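Local coordinates for protein DNA ligase (Alteromonas mediterranea, PDB 6GDR) that joins DNA strands as a ligase of the minimal Lig E type, probably working through an adenylated intermediate, and is seen here with AMP and DNA, at residues 72-77 / 123-128; 190-195 / 208-213; 228-233 / 253-258. All coordinates share one frame; numbering follows the deposited sequence. Where two conformers were deposited one is given.

Contacts 1 and 2 both belong to the ATP-dependent ligase domain and reach the same AMP, yet they lie on different sheets, with centres about 23 Å apart. Contact 2 is fully buried and rests on paired backbones, with a lysine and a methionine directed to the nucleotide. Contact 1 is only partly buried: apolar side chains join the end of a strand to a loop without a hydrogen bond, and AMP is met by a glutamate on the same strand. Contact 3, in the OB-like domain with its centre about 40 Å from that of contact 1, is also partly buried; an arginine-phenylalanine stack ties together two backbone sites that meet DNA phosphates.

Contact 1 of 3, residues 72-77 / 123-128; sequences GELWIA and KRWAKV. Unlike the reference sequence in segment 123-128: Val-128 (reference Ile). With AMP (adenosine monophosphate), chain G.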
# COMPACT_ATOMS: atom_id res chain seq x y z
N GLY D 72 11.39 -4.23 -0.26
CA GLY D 72 10.85 -4.34 1.08
C GLY D 72 9.97 -3.15 1.42
O GLY D 72 9.86 -2.18 0.67
N GLU D 73 9.35 -3.25 2.59
CA GLU D 73 8.44 -2.22 3.10
C GLU D 73 9.00 -1.69 4.41
O GLU D 73 9.00 -2.39 5.42
CB GLU D 73 7.04 -2.80 3.30
CG GLU D 73 5.96 -1.74 3.47
CD GLU D 73 5.57 -1.10 2.15
OE1 GLU D 73 5.96 -1.64 1.09
OE2 GLU D 73 4.88 -0.06 2.17
N LEU D 74 9.47 -0.44 4.39
CA LEU D 74 9.89 0.21 5.62
C LEU D 74 8.67 0.47 6.49
O LEU D 74 7.75 1.19 6.09
CB LEU D 74 10.63 1.52 5.31
CG LEU D 74 11.93 1.36 4.52
CD1 LEU D 74 12.49 2.72 4.14
CD2 LEU D 74 12.95 0.55 5.31
N TRP D 75 8.66 -0.12 7.69
CA TRP D 75 7.44 -0.24 8.46
C TRP D 75 7.79 -0.37 9.94
O TRP D 75 8.81 -0.95 10.30
CB TRP D 75 6.63 -1.46 7.98
CG TRP D 75 5.33 -1.70 8.68
CD1 TRP D 75 4.17 -1.00 8.53
CD2 TRP D 75 5.05 -2.74 9.63
NE1 TRP D 75 3.19 -1.54 9.33
CE2 TRP D 75 3.71 -2.60 10.01
CE3 TRP D 75 5.82 -3.77 10.19
CZ2 TRP D 75 3.10 -3.46 10.93
CZ3 TRP D 75 5.22 -4.61 11.11
CH2 TRP D 75 3.87 -4.45 11.47
N ILE D 76 6.93 0.20 10.78
CA ILE D 76 7.10 0.16 12.23
C ILE D 76 6.04 -0.76 12.82
O ILE D 76 6.36 -1.83 13.35
CB ILE D 76 7.00 1.57 12.84
CG1 ILE D 76 8.07 2.49 12.25
CG2 ILE D 76 7.14 1.51 14.36
CD1 ILE D 76 7.84 3.96 12.53
N ALA D 77 4.78 -0.35 12.72
CA ALA D 77 3.66 -1.12 13.24
C ALA D 77 2.41 -0.68 12.50
O ALA D 77 2.44 0.23 11.66
CB ALA D 77 3.52 -0.95 14.75
N LYS D 123 17.62 10.10 15.20
CA LYS D 123 17.68 8.68 15.54
C LYS D 123 16.28 8.07 15.53
O LYS D 123 16.02 7.09 16.23
CB LYS D 123 18.33 8.50 16.91
N ARG D 124 15.37 8.65 14.74
CA ARG D 124 13.99 8.19 14.69
C ARG D 124 13.86 6.83 14.01
O ARG D 124 12.81 6.19 14.13
CB ARG D 124 13.13 9.23 13.97
CG ARG D 124 13.38 10.66 14.44
CD ARG D 124 12.23 11.59 14.06
NE ARG D 124 12.28 12.00 12.66
CZ ARG D 124 11.35 12.75 12.07
NH1 ARG D 124 11.47 13.08 10.79
NH2 ARG D 124 10.29 13.16 12.76
N TRP D 125 14.90 6.37 13.30
CA TRP D 125 14.88 5.07 12.65
C TRP D 125 15.02 3.91 13.62
O TRP D 125 15.08 2.76 13.17
CB TRP D 125 16.00 5.00 11.61
CG TRP D 125 15.85 5.97 10.48
CD1 TRP D 125 15.92 7.33 10.54
CD2 TRP D 125 15.60 5.64 9.10
NE1 TRP D 125 15.73 7.87 9.29
CE2 TRP D 125 15.53 6.86 8.39
CE3 TRP D 125 15.43 4.44 8.41
CZ2 TRP D 125 15.30 6.91 7.02
CZ3 TRP D 125 15.20 4.49 7.04
CH2 TRP D 125 15.14 5.72 6.37
N ALA D 126 15.08 4.18 14.93
CA ALA D 126 15.35 3.11 15.89
C ALA D 126 14.32 1.99 15.77
O ALA D 126 14.68 0.81 15.75
CB ALA D 126 15.36 3.68 17.31
N LYS D 127 13.04 2.35 15.68
CA LYS D 127 11.96 1.37 15.65
C LYS D 127 11.43 1.13 14.23
O LYS D 127 10.31 0.65 14.07
CB LYS D 127 10.83 1.81 16.58
CG LYS D 127 11.16 1.64 18.06
CD LYS D 127 11.02 0.19 18.50
CE LYS D 127 11.83 -0.10 19.75
NZ LYS D 127 13.21 -0.57 19.44
N VAL D 128 12.23 1.45 13.21
CA VAL D 128 11.88 1.17 11.83
C VAL D 128 12.55 -0.14 11.42
O VAL D 128 13.65 -0.47 11.87
CB VAL D 128 12.31 2.32 10.90
CG1 VAL D 128 12.04 1.97 9.44
CG2 VAL D 128 11.58 3.60 11.27
P AMP G . -0.52 -0.40 -3.69
O1P AMP G . -0.41 -0.43 -2.18
O2P AMP G . -1.89 -0.47 -4.31
O5' AMP G . 0.37 -1.61 -4.27
C5' AMP G . 0.89 -2.59 -3.38
C4' AMP G . 2.09 -2.02 -2.63
O4' AMP G . 2.05 -2.45 -1.26
C3' AMP G . 3.44 -2.44 -3.20
O3' AMP G . 4.09 -1.31 -3.78
C2' AMP G . 4.23 -2.98 -2.02
O2' AMP G . 5.49 -2.33 -1.90
C1' AMP G . 3.38 -2.70 -0.79
N9 AMP G . 3.33 -3.77 0.24
C8 AMP G . 3.17 -3.51 1.55
N7 AMP G . 3.15 -4.66 2.28
C5 AMP G . 3.32 -5.68 1.43
C6 AMP G . 3.41 -7.15 1.55
N6 AMP G . 3.30 -7.75 2.76
N1 AMP G . 3.58 -7.87 0.42
C2 AMP G . 3.69 -7.28 -0.78
N3 AMP G . 3.62 -5.95 -0.96
C4 AMP G . 3.44 -5.10 0.09
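Glu-73 OE1 accepts a hydrogen bond from the ribose O2' of AMP at 3.1 Å. Glu-73 sits on strand 70-75, in a Gly-Glu-Leu sequence that matches nucleotidyltransferase motif III of DNA ligases. Its CG is anti to the backbone N (chi1 -165°) and the chain then bends at chi2 (76°), which brings the carboxylate beside the nucleoside, with CD 3.5 Å from AMP C8. A carboxylate suits this place because it offers OE1 as acceptor to the ribose hydroxyl, while OE2 takes a weak second bond from Gly-37 N.

Beyond the glutamate, the strand end packs on residues 123-128 with no hydrogen bond, mostly through apolar side chains. Leu-74 directs CD1 to Trp-125 CZ3 at 4.3 Å, approaching the indole obliquely, while Trp-125 meets Phe-61 edge-to-face. Helix 81-89 also borders this cluster, Val-88 touching Leu-74 and Ile-87 touching Trp-125. Where the strand gives way to loop, the branched chains of Ile-76 and Val-128 lie slantwise, Ile-76 CG1 to Val-128 CG2 at 3.8 Å. A tight turn closed by Val-128 N to Trp-125 O, 3.1 Å, lies just before strand 129-134, the antiparallel neighbour of strand 70-75. Lys-127 leads its amine away from the contact and meets Ile-76 with its carbonyl and CB: both Ile-76 branches crowd that carbonyl, with Ile-76 CG2 3.3 Å from Lys-127 O.

Contact 2 of 3, residues 190-195 / 208-213; sequences LMLHHK and IKVKQF. Unlike the reference sequence in segment 208-213: Ile-208 (reference Leu). With AMP (adenosine monophosphate), chain G.
Met-191 folds back on itself at chi2 (-66°) and chi3 (-69°), whereas Lys-209 sends CG out anti to its backbone N (chi1 172°) and kinks once further along. The methionine thereby curls against its cross-strand partner, SD 4.1 Å from Lys-209 CA, and the lysine reaches the phosphate of AMP, NZ giving O2P a hydrogen bond of 2.6 Å. A flexible thioether suits a flat base: Met-191 CG lies against the six-membered ring of adenine, 3.5 Å from AMP N1, and CE reaches the N3 side. Cut back to an alanine, this position would keep only CB near N1 and is likely to leave a gap beside the adenine, where CG and CE had packed, and another where SD had met Lys-209.

These two residues form a non-hydrogen-bonded pair between antiparallel strands. On either side of it, Leu-190 with Val-210 and Leu-192 with Ile-208 make hydrogen-bonded pairs; Ile-208 N meets Leu-192 O at 2.7 Å. Their branched side chains occupy the other face of the sheet, where Leu-192 CD1 packs on Val-210 CG2 at 4.0 Å; Leu-175 of helix 172-184 touches Leu-192 and Leu-179 touches Val-210. One apolar face and one nucleotide face fit the pairing of nucleotidyltransferase motifs IV and V in the adenylation domain of DNA ligases.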
# COMPACT_ATOMS: atom_id res chain seq x y z
N LEU D 190 -4.39 -7.67 2.91
CA LEU D 190 -3.66 -8.90 2.64
C LEU D 190 -3.03 -8.83 1.26
O LEU D 190 -3.48 -8.09 0.37
CB LEU D 190 -4.57 -10.14 2.72
CG LEU D 190 -5.22 -10.42 4.08
CD1 LEU D 190 -6.11 -11.65 3.99
CD2 LEU D 190 -4.18 -10.59 5.17
N MET D 191 -1.96 -9.61 1.09
CA MET D 191 -1.28 -9.76 -0.19
C MET D 191 -1.18 -11.24 -0.52
O MET D 191 -0.91 -12.07 0.37
CB MET D 191 0.12 -9.13 -0.15
CG MET D 191 0.11 -7.64 0.11
SD MET D 191 -0.63 -6.68 -1.23
CE MET D 191 0.59 -6.90 -2.53
N LEU D 192 -1.40 -11.58 -1.78
CA LEU D 192 -1.34 -12.95 -2.26
C LEU D 192 -0.29 -13.04 -3.36
O LEU D 192 -0.41 -12.37 -4.39
CB LEU D 192 -2.71 -13.40 -2.79
CG LEU D 192 -3.90 -13.12 -1.88
CD1 LEU D 192 -5.20 -13.51 -2.58
CD2 LEU D 192 -3.76 -13.87 -0.57
N HIS D 193 0.74 -13.85 -3.13
CA HIS D 193 1.82 -14.04 -4.09
C HIS D 193 1.88 -15.51 -4.47
O HIS D 193 2.08 -16.37 -3.61
CB HIS D 193 3.15 -13.57 -3.50
CG HIS D 193 4.15 -13.16 -4.53
ND1 HIS D 193 5.18 -12.27 -4.27
CD2 HIS D 193 4.28 -13.50 -5.84
CE1 HIS D 193 5.90 -12.09 -5.36
NE2 HIS D 193 5.38 -12.83 -6.33
N HIS D 194 1.70 -15.79 -5.76
CA HIS D 194 1.69 -17.16 -6.23
C HIS D 194 3.04 -17.83 -5.98
O HIS D 194 4.09 -17.25 -6.26
CB HIS D 194 1.34 -17.20 -7.72
CG HIS D 194 0.68 -18.47 -8.15
ND1 HIS D 194 1.35 -19.45 -8.85
CD2 HIS D 194 -0.58 -18.92 -7.99
CE1 HIS D 194 0.53 -20.45 -9.10
NE2 HIS D 194 -0.65 -20.15 -8.59
N LYS D 195 3.00 -19.06 -5.46
CA LYS D 195 4.22 -19.74 -5.06
C LYS D 195 5.09 -20.08 -6.27
O LYS D 195 6.29 -19.79 -6.29
CB LYS D 195 3.88 -21.01 -4.28
CG LYS D 195 2.92 -20.79 -3.12
CD LYS D 195 2.64 -22.09 -2.38
CE LYS D 195 1.64 -21.88 -1.25
NZ LYS D 195 1.23 -23.16 -0.62
N ILE D 208 -1.62 -10.55 -6.01
CA ILE D 208 -2.95 -9.96 -5.86
C ILE D 208 -3.01 -9.16 -4.57
O ILE D 208 -2.32 -9.46 -3.58
CB ILE D 208 -4.04 -11.05 -5.91
CG1 ILE D 208 -4.14 -11.62 -7.32
CG2 ILE D 208 -5.40 -10.50 -5.48
CD1 ILE D 208 -4.46 -13.10 -7.37
N LYS D 209 -3.86 -8.13 -4.58
CA LYS D 209 -3.98 -7.16 -3.51
C LYS D 209 -5.40 -7.21 -2.97
O LYS D 209 -6.36 -7.19 -3.74
CB LYS D 209 -3.65 -5.77 -4.05
CG LYS D 209 -3.90 -4.59 -3.13
CD LYS D 209 -4.14 -3.32 -3.95
CE LYS D 209 -3.03 -3.09 -4.99
NZ LYS D 209 -3.33 -1.92 -5.87
N VAL D 210 -5.53 -7.28 -1.64
CA VAL D 210 -6.82 -7.46 -0.99
C VAL D 210 -6.97 -6.40 0.09
O VAL D 210 -6.17 -6.36 1.03
CB VAL D 210 -6.98 -8.87 -0.39
CG1 VAL D 210 -8.43 -9.14 -0.07
CG2 VAL D 210 -6.42 -9.92 -1.34
N LYS D 211 -7.99 -5.55 -0.05
CA LYS D 211 -8.26 -4.49 0.91
C LYS D 211 -9.76 -4.35 1.09
O LYS D 211 -10.54 -4.57 0.16
CB LYS D 211 -7.67 -3.15 0.46
CG LYS D 211 -6.15 -3.08 0.51
CD LYS D 211 -5.60 -1.99 -0.42
CE LYS D 211 -6.04 -0.60 -0.01
NZ LYS D 211 -5.50 -0.19 1.32
N GLN D 212 -10.17 -3.98 2.30
CA GLN D 212 -11.57 -3.72 2.59
C GLN D 212 -11.89 -2.24 2.40
O GLN D 212 -11.00 -1.38 2.44
CB GLN D 212 -11.94 -4.15 4.01
CG GLN D 212 -12.08 -5.64 4.19
CD GLN D 212 -12.68 -6.05 5.54
OE1 GLN D 212 -12.95 -7.22 5.77
NE2 GLN D 212 -12.88 -5.08 6.43
N PHE D 213 -13.17 -1.95 2.21
CA PHE D 213 -13.65 -0.59 2.09
C PHE D 213 -15.11 -0.54 2.50
O PHE D 213 -15.86 -1.51 2.31
CB PHE D 213 -13.48 -0.05 0.66
CG PHE D 213 -14.24 -0.84 -0.37
CD1 PHE D 213 -15.56 -0.54 -0.67
CD2 PHE D 213 -13.62 -1.87 -1.07
CE1 PHE D 213 -16.25 -1.26 -1.62
CE2 PHE D 213 -14.31 -2.59 -2.02
CZ PHE D 213 -15.63 -2.28 -2.30
P AMP G . -0.52 -0.40 -3.69
O1P AMP G . -0.41 -0.43 -2.18
O2P AMP G . -1.89 -0.47 -4.31
O5' AMP G . 0.37 -1.61 -4.27
C5' AMP G . 0.89 -2.59 -3.38
C4' AMP G . 2.09 -2.02 -2.63
O4' AMP G . 2.05 -2.45 -1.26
C3' AMP G . 3.44 -2.44 -3.20
O3' AMP G . 4.09 -1.31 -3.78
C2' AMP G . 4.23 -2.98 -2.02
O2' AMP G . 5.49 -2.33 -1.90
C1' AMP G . 3.38 -2.70 -0.79
N9 AMP G . 3.33 -3.77 0.24
C8 AMP G . 3.17 -3.51 1.55
N7 AMP G . 3.15 -4.66 2.28
C5 AMP G . 3.32 -5.68 1.43
C6 AMP G . 3.41 -7.15 1.55
N6 AMP G . 3.30 -7.75 2.76
N1 AMP G . 3.58 -7.87 0.42
C2 AMP G . 3.69 -7.28 -0.78
N3 AMP G . 3.62 -5.95 -0.96
C4 AMP G . 3.44 -5.10 0.09

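Contact 3 of 3, residues 228-233 / 253-258; sequences GKFKGM and FSEKER. With nucleotides of chain A; nucleotides of chain C.
This contact belongs to the DNA-binding surface of the OB-like domain, where a loop and a short helix each offer a backbone N-H to a phosphate. Ser-254, N-cap of helix 255-258, forms a capping box: its OG accepts from Glu-257 N, while Glu-257 OE1 accepts from Ser-254 N. Glu-255 N points almost straight at OP1 of DA5 of chain C, 2.8 Å away. Lys-229 N bonds OP1 of DT10 of chain A, although the modelled length is too short to be trusted. Gly-228 suits the adjoining position, since a CB would collide with that oxygen.

Phe-230 and Arg-258 join the two sites. The guanidinium stacks on the phenyl ring, centres 4.2 Å apart and planes at 26°, and Arg-258 CD stands 3.5 Å from the ring centroid in a CH-pi contact. A flat aromatic ring gives this long chain a surface to lie on. Lys-229 CG lies over the rim of the opposite face; Glu-255 CG meets the ring edge at Phe-230 CE2, 3.9 Å away. Met-233 CE reaches Glu-255 O (3.6 Å) and Arg-258 CB (3.7 Å). Phe-253 flanks the other guanidinium face, and the arginine bonds backbone carbonyls: NH1 those of Met-234 and Gly-235 on strand 234-240, NH2 that of Gly-250 just past strand 246-249.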
# COMPACT_ATOMS: atom_id res chain seq x y z
N GLY D 228 -6.33 21.21 -16.27
CA GLY D 228 -5.96 20.37 -17.40
C GLY D 228 -7.16 20.06 -18.27
O GLY D 228 -7.93 20.95 -18.65
N LYS D 229 -7.33 18.77 -18.59
CA LYS D 229 -8.45 18.36 -19.44
C LYS D 229 -9.80 18.67 -18.81
O LYS D 229 -10.79 18.83 -19.53
CB LYS D 229 -8.34 16.87 -19.75
CG LYS D 229 -8.54 15.97 -18.54
CD LYS D 229 -8.11 14.54 -18.83
CE LYS D 229 -8.39 13.62 -17.66
NZ LYS D 229 -7.81 12.26 -17.85
N PHE D 230 -9.86 18.77 -17.47
CA PHE D 230 -11.09 19.13 -16.77
C PHE D 230 -11.26 20.64 -16.63
O PHE D 230 -11.93 21.10 -15.70
CB PHE D 230 -11.12 18.46 -15.40
CG PHE D 230 -11.22 16.96 -15.45
CD1 PHE D 230 -10.75 16.19 -14.39
CD2 PHE D 230 -11.79 16.31 -16.53
CE1 PHE D 230 -10.85 14.81 -14.42
CE2 PHE D 230 -11.88 14.94 -16.57
CZ PHE D 230 -11.41 14.19 -15.51
N LYS D 231 -10.67 21.42 -17.54
CA LYS D 231 -10.88 22.86 -17.53
C LYS D 231 -12.35 23.17 -17.77
O LYS D 231 -13.02 22.51 -18.57
CB LYS D 231 -10.01 23.51 -18.61
CG LYS D 231 -9.37 24.83 -18.19
CD LYS D 231 -8.08 25.09 -18.95
CE LYS D 231 -6.93 24.23 -18.42
N GLY D 232 -12.86 24.18 -17.07
CA GLY D 232 -14.27 24.50 -17.17
C GLY D 232 -15.19 23.41 -16.67
O GLY D 232 -16.38 23.41 -16.99
N MET D 233 -14.66 22.47 -15.89
CA MET D 233 -15.44 21.37 -15.33
C MET D 233 -15.13 21.26 -13.84
O MET D 233 -14.20 21.88 -13.33
CB MET D 233 -15.13 20.05 -16.05
CG MET D 233 -15.45 20.06 -17.53
SD MET D 233 -14.63 18.73 -18.44
CE MET D 233 -15.25 17.28 -17.58
N PHE D 253 -15.89 10.43 -10.40
CA PHE D 253 -16.90 11.01 -11.28
C PHE D 253 -16.56 10.72 -12.73
O PHE D 253 -15.41 10.84 -13.15
CB PHE D 253 -17.00 12.52 -11.08
CG PHE D 253 -16.96 12.96 -9.65
CD1 PHE D 253 -18.10 12.94 -8.86
CD2 PHE D 253 -15.77 13.41 -9.09
CE1 PHE D 253 -18.06 13.35 -7.54
CE2 PHE D 253 -15.73 13.83 -7.77
CZ PHE D 253 -16.87 13.79 -7.00
N SER D 254 -17.58 10.34 -13.50
CA SER D 254 -17.43 10.29 -14.94
C SER D 254 -17.28 11.70 -15.49
O SER D 254 -17.60 12.69 -14.82
CB SER D 254 -18.63 9.60 -15.59
OG SER D 254 -19.81 10.34 -15.38
N GLU D 255 -16.80 11.80 -16.73
CA GLU D 255 -16.63 13.12 -17.34
C GLU D 255 -17.97 13.82 -17.52
O GLU D 255 -18.04 15.05 -17.45
CB GLU D 255 -15.91 13.00 -18.68
CG GLU D 255 -14.42 12.75 -18.54
CD GLU D 255 -13.67 12.93 -19.84
OE1 GLU D 255 -12.95 12.00 -20.26
OE2 GLU D 255 -13.81 14.01 -20.46
N LYS D 256 -19.05 13.06 -17.73
CA LYS D 256 -20.37 13.67 -17.80
C LYS D 256 -20.82 14.16 -16.43
O LYS D 256 -21.44 15.22 -16.31
CB LYS D 256 -21.38 12.68 -18.38
CG LYS D 256 -22.72 13.32 -18.76
N GLU D 257 -20.51 13.39 -15.38
CA GLU D 257 -20.87 13.82 -14.03
C GLU D 257 -20.12 15.08 -13.62
O GLU D 257 -20.64 15.88 -12.83
CB GLU D 257 -20.58 12.69 -13.03
CG GLU D 257 -21.57 11.54 -13.12
CD GLU D 257 -21.16 10.34 -12.29
OE1 GLU D 257 -19.94 10.18 -12.04
OE2 GLU D 257 -22.04 9.56 -11.88
N ARG D 258 -18.91 15.29 -14.15
CA ARG D 258 -18.18 16.51 -13.85
C ARG D 258 -18.86 17.72 -14.48
O ARG D 258 -18.80 18.82 -13.92
CB ARG D 258 -16.74 16.39 -14.34
CG ARG D 258 -15.94 15.34 -13.59
CD ARG D 258 -14.46 15.39 -13.94
NE ARG D 258 -13.69 14.44 -13.14
CZ ARG D 258 -13.28 14.67 -11.90
NH1 ARG D 258 -13.56 15.82 -11.30
NH2 ARG D 258 -12.58 13.74 -11.25
P DT A 10 -4.46 16.32 -17.35
OP1 DT A 10 -5.49 17.29 -17.81
OP2 DT A 10 -3.03 16.67 -17.48
O5' DT A 10 -4.73 15.94 -15.82
C5' DT A 10 -5.62 16.71 -15.03
C4' DT A 10 -6.75 15.85 -14.49
O4' DT A 10 -6.42 14.45 -14.66
C3' DT A 10 -7.01 16.00 -13.00
O3' DT A 10 -7.84 17.12 -12.74
C2' DT A 10 -7.67 14.68 -12.64
C1' DT A 10 -7.08 13.69 -13.65
N1 DT A 10 -6.10 12.74 -13.06
C2 DT A 10 -6.56 11.73 -12.24
O2 DT A 10 -7.74 11.57 -11.98
N3 DT A 10 -5.59 10.91 -11.74
C4 DT A 10 -4.23 11.00 -11.97
O4 DT A 10 -3.43 10.21 -11.47
C5 DT A 10 -3.81 12.08 -12.83
C7 DT A 10 -2.36 12.27 -13.15
C6 DT A 10 -4.76 12.89 -13.33
P DA C 5 -15.42 8.33 -17.87
OP1 DA C 5 -16.11 9.57 -18.29
OP2 DA C 5 -16.18 7.07 -17.72
O5' DA C 5 -14.21 8.05 -18.88
C5' DA C 5 -13.22 9.05 -19.08
C4' DA C 5 -12.32 8.68 -20.24
O4' DA C 5 -11.14 7.97 -19.74
C3' DA C 5 -12.95 7.76 -21.28
O3' DA C 5 -12.54 8.14 -22.60
C2' DA C 5 -12.42 6.40 -20.87
C1' DA C 5 -11.01 6.76 -20.46
N9 DA C 5 -10.33 5.77 -19.62
C8 DA C 5 -10.89 5.00 -18.64
N7 DA C 5 -10.03 4.18 -18.06
C5 DA C 5 -8.84 4.43 -18.71
C6 DA C 5 -7.54 3.90 -18.56
N6 DA C 5 -7.23 2.95 -17.67
N1 DA C 5 -6.58 4.37 -19.37
C2 DA C 5 -6.89 5.32 -20.27
N3 DA C 5 -8.06 5.90 -20.50
C4 DA C 5 -9.01 5.41 -19.68
P DG A 9 -0.59 12.58 -20.99
OP1 DG A 9 -0.69 13.66 -22.00
OP2 DG A 9 0.66 12.40 -20.23
O5' DG A 9 -1.78 12.75 -19.94
C5' DG A 9 -3.13 12.68 -20.39
C4' DG A 9 -4.10 12.89 -19.24
O4' DG A 9 -4.20 11.66 -18.47
C3' DG A 9 -3.69 13.99 -18.26
O3' DG A 9 -4.72 14.95 -18.14
C2' DG A 9 -3.44 13.24 -16.94
C1' DG A 9 -4.28 11.99 -17.11
N9 DG A 9 -3.82 10.84 -16.32
C8 DG A 9 -2.54 10.35 -16.23
N7 DG A 9 -2.44 9.31 -15.45
C5 DG A 9 -3.73 9.09 -15.01
C6 DG A 9 -4.25 8.10 -14.13
O6 DG A 9 -3.63 7.19 -13.57
N1 DG A 9 -5.62 8.24 -13.94
C2 DG A 9 -6.40 9.22 -14.52
N2 DG A 9 -7.71 9.20 -14.23
N3 DG A 9 -5.93 10.15 -15.34
C4 DG A 9 -4.59 10.03 -15.53